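Local coordinates for Alr4995 protein (Nostoc sp., PDB 6LRF), which is a bifunctional arginine dihydrolase and ornithine cyclodeaminase, probably turning arginine into ornithine and ornithine on into proline, at residues Y620-S634 with V642-D656. Sequence-based numbering, arbitrary orientation.
Sequences YAKHLEGAEMILMLS and VGNMTPAGVKMVCVD
I630 and T646 meet tip to tip where strand 629-633 faces the end of helix 637-645: I630 CD1 lies 3.3 Å from T646 OG1. T646, just past the helix, donates its hydroxyl back to V642 O in the last turn (2.7 Å), from above the carbonyl plane. V642 and I630 run past each other in opposite senses, V642 CG1 3.7 Å from I630 CD1, while V642 CG2, anti to the carbonyl carbon, reaches the Y620 ring obliquely. The selenium of M645 (selenomethionine) rests 3.6 Å from Y620 CB. The L624 side chain crosses those of M645 and T646 at about right angles. An alanine in place of T646 would probably leave V642 O without its hydroxyl partner and open a gap beside I630 CD1. Across the parallel strands, six backbone hydrogen bonds join E628, I630, M632 and S634 alternately to K651, V653 and V655. Bent at chi3 (-60°), M632 carries CE over M652 CB (3.7 Å); on the other face L631 CD1 covers V653 CB. This is a beta-alpha-beta unit of the Rossmann-type domain, with helix 637-645 as crossover. Strand 491-495 flanks strand 629-633, helix 467-486 touches M629 and K651, helix 659-665 meets M632 and C654, and strand 673-677 lies beside strand 651-656.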
loop_
_atom_site.group_PDB
_atom_site.type_symbol
_atom_site.label_atom_id
_atom_site.label_comp_id
_atom_site.label_asym_id
_atom_site.label_seq_id
_atom_site.Cartn_x
_atom_site.Cartn_y
_atom_site.Cartn_z
ATOM N N TYR B 620 -12.185 -13.007 -27.562
ATOM C CA TYR B 620 -10.923 -13.098 -26.810
ATOM C C TYR B 620 -10.271 -14.474 -27.034
ATOM O O TYR B 620 -9.089 -14.574 -27.358
ATOM C CB TYR B 620 -11.155 -12.885 -25.309
ATOM C CG TYR B 620 -11.051 -11.443 -24.807
ATOM C CD1 TYR B 620 -11.576 -10.368 -25.543
ATOM C CD2 TYR B 620 -10.468 -11.173 -23.576
ATOM C CE1 TYR B 620 -11.481 -9.044 -25.064
ATOM C CE2 TYR B 620 -10.374 -9.873 -23.086
ATOM C CZ TYR B 620 -10.878 -8.814 -23.835
ATOM O OH TYR B 620 -10.767 -7.532 -23.333
ATOM N N ALA B 621 -11.063 -15.524 -26.838
ATOM C CA ALA B 621 -10.570 -16.889 -26.902
ATOM C C ALA B 621 -9.999 -17.173 -28.282
ATOM O O ALA B 621 -8.991 -17.853 -28.408
ATOM C CB ALA B 621 -11.682 -17.878 -26.567
ATOM N N LYS B 622 -10.644 -16.635 -29.312
ATOM C CA LYS B 622 -10.183 -16.835 -30.677
ATOM C C LYS B 622 -8.814 -16.194 -30.912
ATOM O O LYS B 622 -7.904 -16.820 -31.462
ATOM C CB LYS B 622 -11.199 -16.282 -31.676
ATOM C CG LYS B 622 -10.813 -16.551 -33.127
ATOM C CD LYS B 622 -11.871 -16.012 -34.089
ATOM C CE LYS B 622 -11.929 -14.489 -34.092
ATOM N NZ LYS B 622 -10.701 -13.875 -34.706
ATOM N N HIS B 623 -8.648 -14.950 -30.486
ATOM C CA HIS B 623 -7.367 -14.289 -30.708
ATOM C C HIS B 623 -6.274 -14.842 -29.805
ATOM O O HIS B 623 -5.092 -14.685 -30.094
ATOM C CB HIS B 623 -7.511 -12.785 -30.520
ATOM C CG HIS B 623 -8.303 -12.142 -31.604
ATOM N ND1 HIS B 623 -7.859 -12.085 -32.906
ATOM C CD2 HIS B 623 -9.528 -11.567 -31.594
ATOM C CE1 HIS B 623 -8.769 -11.484 -33.650
ATOM N NE2 HIS B 623 -9.791 -11.156 -32.877
ATOM N N LEU B 624 -6.660 -15.505 -28.718
ATOM C CA LEU B 624 -5.669 -16.112 -27.845
ATOM C C LEU B 624 -5.072 -17.401 -28.438
ATOM O O LEU B 624 -3.989 -17.818 -28.046
ATOM C CB LEU B 624 -6.282 -16.391 -26.475
ATOM C CG LEU B 624 -6.463 -15.158 -25.579
ATOM C CD1 LEU B 624 -7.082 -15.552 -24.251
ATOM C CD2 LEU B 624 -5.131 -14.481 -25.352
ATOM N N GLU B 625 -5.768 -18.024 -29.387
ATOM C CA GLU B 625 -5.286 -19.268 -30.003
ATOM C C GLU B 625 -3.910 -19.068 -30.633
ATOM O O GLU B 625 -3.704 -18.110 -31.377
ATOM C CB GLU B 625 -6.274 -19.759 -31.063
ATOM C CG GLU B 625 -7.598 -20.251 -30.485
ATOM C CD GLU B 625 -8.612 -20.677 -31.550
ATOM O OE1 GLU B 625 -8.306 -20.585 -32.764
ATOM O OE2 GLU B 625 -9.721 -21.109 -31.158
ATOM N N GLY B 626 -2.968 -19.953 -30.312
ATOM C CA GLY B 626 -1.615 -19.866 -30.845
ATOM C C GLY B 626 -0.660 -18.916 -30.136
ATOM O O GLY B 626 0.510 -18.818 -30.507
ATOM N N ALA B 627 -1.147 -18.206 -29.121
ATOM C CA ALA B 627 -0.305 -17.251 -28.387
ATOM C C ALA B 627 0.882 -17.926 -27.694
ATOM O O ALA B 627 0.712 -18.948 -27.039
ATOM C CB ALA B 627 -1.149 -16.488 -27.347
ATOM N N GLU B 628 2.075 -17.341 -27.833
ATOM C CA GLU B 628 3.274 -17.824 -27.146
ATOM C C GLU B 628 3.582 -16.953 -25.936
ATOM O O GLU B 628 4.211 -17.381 -24.971
ATOM C CB GLU B 628 4.472 -17.830 -28.091
ATOM C CG GLU B 628 4.415 -18.879 -29.206
ATOM C CD GLU B 628 5.697 -18.913 -30.052
ATOM O OE1 GLU B 628 6.793 -18.595 -29.520
ATOM O OE2 GLU B 628 5.607 -19.252 -31.254
HETATM N N MSE B 629 3.134 -15.707 -25.998
HETATM C CA MSE B 629 3.305 -14.813 -24.882
HETATM C C MSE B 629 2.119 -13.897 -24.767
HETATM O O MSE B 629 1.570 -13.453 -25.770
HETATM C CB MSE B 629 4.585 -13.996 -25.031
HETATM C CG MSE B 629 4.773 -12.972 -23.914
HETATM SE SE MSE B 629 6.552 -12.142 -23.911
HETATM C CE MSE B 629 7.580 -13.731 -23.484
ATOM N N ILE B 630 1.731 -13.621 -23.530
ATOM C CA ILE B 630 0.711 -12.634 -23.252
ATOM C C ILE B 630 1.337 -11.579 -22.353
ATOM O O ILE B 630 1.877 -11.892 -21.298
ATOM C CB ILE B 630 -0.516 -13.269 -22.584
ATOM C CG1 ILE B 630 -1.062 -14.395 -23.470
ATOM C CG2 ILE B 630 -1.579 -12.214 -22.291
ATOM C CD1 ILE B 630 -2.237 -15.093 -22.875
ATOM N N LEU B 631 1.302 -10.335 -22.816
ATOM C CA LEU B 631 1.802 -9.186 -22.083
ATOM C C LEU B 631 0.624 -8.454 -21.424
ATOM O O LEU B 631 -0.221 -7.868 -22.103
ATOM C CB LEU B 631 2.554 -8.259 -23.035
ATOM C CG LEU B 631 3.578 -7.292 -22.469
ATOM C CD1 LEU B 631 4.627 -8.065 -21.688
ATOM C CD2 LEU B 631 4.233 -6.530 -23.624
HETATM N N MSE B 632 0.550 -8.500 -20.104
HETATM C CA MSE B 632 -0.601 -7.938 -19.415
HETATM C C MSE B 632 -0.223 -6.610 -18.762
HETATM O O MSE B 632 0.441 -6.562 -17.723
HETATM C CB MSE B 632 -1.153 -8.934 -18.398
HETATM C CG MSE B 632 -1.960 -10.073 -19.034
HETATM SE SE MSE B 632 -2.115 -11.657 -17.877
HETATM C CE MSE B 632 -0.231 -12.099 -17.688
ATOM N N LEU B 633 -0.645 -5.527 -19.402
ATOM C CA LEU B 633 -0.191 -4.202 -19.014
ATOM C C LEU B 633 -1.290 -3.483 -18.233
ATOM O O LEU B 633 -2.174 -2.821 -18.813
ATOM C CB LEU B 633 0.234 -3.408 -20.251
ATOM C CG LEU B 633 1.311 -4.053 -21.137
ATOM C CD1 LEU B 633 1.426 -3.307 -22.475
ATOM C CD2 LEU B 633 2.663 -4.113 -20.435
ATOM N N SER B 634 -1.182 -3.620 -16.909
ATOM C CA SER B 634 -2.162 -3.193 -15.897
ATOM C C SER B 634 -3.594 -3.098 -16.408
ATOM O O SER B 634 -4.146 -2.006 -16.530
ATOM C CB SER B 634 -1.742 -1.853 -15.265
ATOM O OG SER B 634 -1.662 -0.821 -16.219
ATOM N N VAL B 642 -8.417 -13.255 -19.550
ATOM C CA VAL B 642 -7.414 -13.841 -20.420
ATOM C C VAL B 642 -6.693 -15.004 -19.725
ATOM O O VAL B 642 -6.476 -16.054 -20.318
ATOM C CB VAL B 642 -6.393 -12.783 -20.857
ATOM C CG1 VAL B 642 -5.167 -13.431 -21.438
ATOM C CG2 VAL B 642 -7.023 -11.832 -21.867
ATOM N N GLY B 643 -6.314 -14.813 -18.474
ATOM C CA GLY B 643 -5.646 -15.862 -17.732
ATOM C C GLY B 643 -6.476 -17.132 -17.675
ATOM O O GLY B 643 -5.959 -18.219 -17.969
ATOM N N ASN B 644 -7.757 -16.998 -17.302
ATOM C CA ASN B 644 -8.683 -18.143 -17.255
ATOM C C ASN B 644 -8.711 -18.868 -18.585
ATOM O O ASN B 644 -8.840 -20.082 -18.639
ATOM C CB ASN B 644 -10.131 -17.727 -16.935
ATOM C CG ASN B 644 -10.269 -16.964 -15.636
ATOM O OD1 ASN B 644 -9.466 -17.114 -14.713
ATOM N ND2 ASN B 644 -11.297 -16.111 -15.568
HETATM N N MSE B 645 -8.611 -18.110 -19.666
HETATM C CA MSE B 645 -8.765 -18.700 -20.985
HETATM C C MSE B 645 -7.499 -19.332 -21.533
HETATM O O MSE B 645 -7.553 -19.959 -22.586
HETATM C CB MSE B 645 -9.248 -17.657 -21.988
HETATM C CG MSE B 645 -10.642 -17.139 -21.740
HETATM SE SE MSE B 645 -10.987 -15.742 -23.047
HETATM C CE MSE B 645 -12.200 -14.617 -22.012
ATOM N N THR B 646 -6.371 -19.156 -20.847
ATOM C CA THR B 646 -5.071 -19.503 -21.429
ATOM C C THR B 646 -4.440 -20.784 -20.870
ATOM O O THR B 646 -4.261 -20.905 -19.662
ATOM C CB THR B 646 -4.064 -18.358 -21.208
ATOM O OG1 THR B 646 -4.564 -17.153 -21.813
ATOM C CG2 THR B 646 -2.703 -18.723 -21.806
ATOM N N PRO B 647 -4.058 -21.730 -21.753
ATOM C CA PRO B 647 -3.429 -22.977 -21.303
ATOM C C PRO B 647 -2.005 -22.778 -20.806
ATOM O O PRO B 647 -1.450 -21.696 -20.982
ATOM C CB PRO B 647 -3.423 -23.839 -22.565
ATOM C CG PRO B 647 -3.334 -22.867 -23.665
ATOM C CD PRO B 647 -4.198 -21.695 -23.221
ATOM N N ALA B 648 -1.415 -23.815 -20.217
ATOM C CA ALA B 648 -0.000 -23.793 -19.864
ATOM C C ALA B 648 0.867 -23.742 -21.131
ATOM O O ALA B 648 0.392 -23.985 -22.238
ATOM C CB ALA B 648 0.370 -25.020 -19.003
ATOM N N GLY B 649 2.144 -23.439 -20.965
ATOM C CA GLY B 649 3.030 -23.314 -22.110
ATOM C C GLY B 649 2.951 -21.950 -22.784
ATOM O O GLY B 649 3.494 -21.762 -23.879
ATOM N N VAL B 650 2.248 -21.009 -22.150
ATOM C CA VAL B 650 2.199 -19.632 -22.634
ATOM C C VAL B 650 2.898 -18.748 -21.616
ATOM O O VAL B 650 2.566 -18.771 -20.430
ATOM C CB VAL B 650 0.757 -19.144 -22.857
ATOM C CG1 VAL B 650 0.747 -17.695 -23.388
ATOM C CG2 VAL B 650 0.038 -20.074 -23.823
ATOM N N LYS B 651 3.894 -17.997 -22.069
ATOM C CA LYS B 651 4.603 -17.076 -21.188
ATOM C C LYS B 651 3.685 -15.909 -20.812
ATOM O O LYS B 651 3.105 -15.255 -21.671
ATOM C CB LYS B 651 5.888 -16.579 -21.850
ATOM C CG LYS B 651 6.837 -17.710 -22.226
ATOM C CD LYS B 651 8.014 -17.212 -23.049
ATOM C CE LYS B 651 9.108 -18.253 -23.140
ATOM N NZ LYS B 651 10.312 -17.638 -23.764
HETATM N N MSE B 652 3.529 -15.697 -19.512
HETATM C CA MSE B 652 2.648 -14.674 -18.976
HETATM C C MSE B 652 3.480 -13.593 -18.306
HETATM O O MSE B 652 4.220 -13.868 -17.371
HETATM C CB MSE B 652 1.678 -15.295 -17.975
HETATM C CG MSE B 652 1.114 -16.611 -18.446
HETATM SE SE MSE B 652 -0.305 -16.315 -19.715
HETATM C CE MSE B 652 -1.738 -16.089 -18.404
ATOM N N VAL B 653 3.378 -12.369 -18.801
ATOM C CA VAL B 653 4.063 -11.251 -18.185
ATOM C C VAL B 653 3.023 -10.266 -17.663
ATOM O O VAL B 653 2.211 -9.738 -18.419
ATOM C CB VAL B 653 5.018 -10.554 -19.168
ATOM C CG1 VAL B 653 5.783 -9.451 -18.457
ATOM C CG2 VAL B 653 5.973 -11.570 -19.769
ATOM N N CYS B 654 3.048 -10.044 -16.360
ATOM C CA CYS B 654 2.007 -9.273 -15.697
ATOM C C CYS B 654 2.581 -8.034 -15.024
ATOM O O CYS B 654 3.364 -8.139 -14.079
ATOM C CB CYS B 654 1.285 -10.135 -14.667
ATOM S SG CYS B 654 -0.217 -9.359 -14.013
ATOM N N VAL B 655 2.197 -6.858 -15.512
ATOM C CA VAL B 655 2.686 -5.610 -14.941
ATOM C C VAL B 655 1.530 -4.810 -14.380
ATOM O O VAL B 655 0.532 -4.580 -15.068
ATOM C CB VAL B 655 3.441 -4.773 -15.990
ATOM C CG1 VAL B 655 4.153 -3.613 -15.322
ATOM C CG2 VAL B 655 4.442 -5.647 -16.748
ATOM N N ASP B 656 1.660 -4.391 -13.126
ATOM C CA ASP B 656 0.622 -3.595 -12.482
ATOM C C ASP B 656 1.210 -2.944 -11.243
ATOM O O ASP B 656 2.103 -3.507 -10.615
ATOM C CB ASP B 656 -0.592 -4.464 -12.126
ATOM C CG ASP B 656 -1.904 -3.677 -12.132
ATOM O OD1 ASP B 656 -1.887 -2.486 -11.735
ATOM O OD2 ASP B 656 -2.946 -4.253 -12.541
#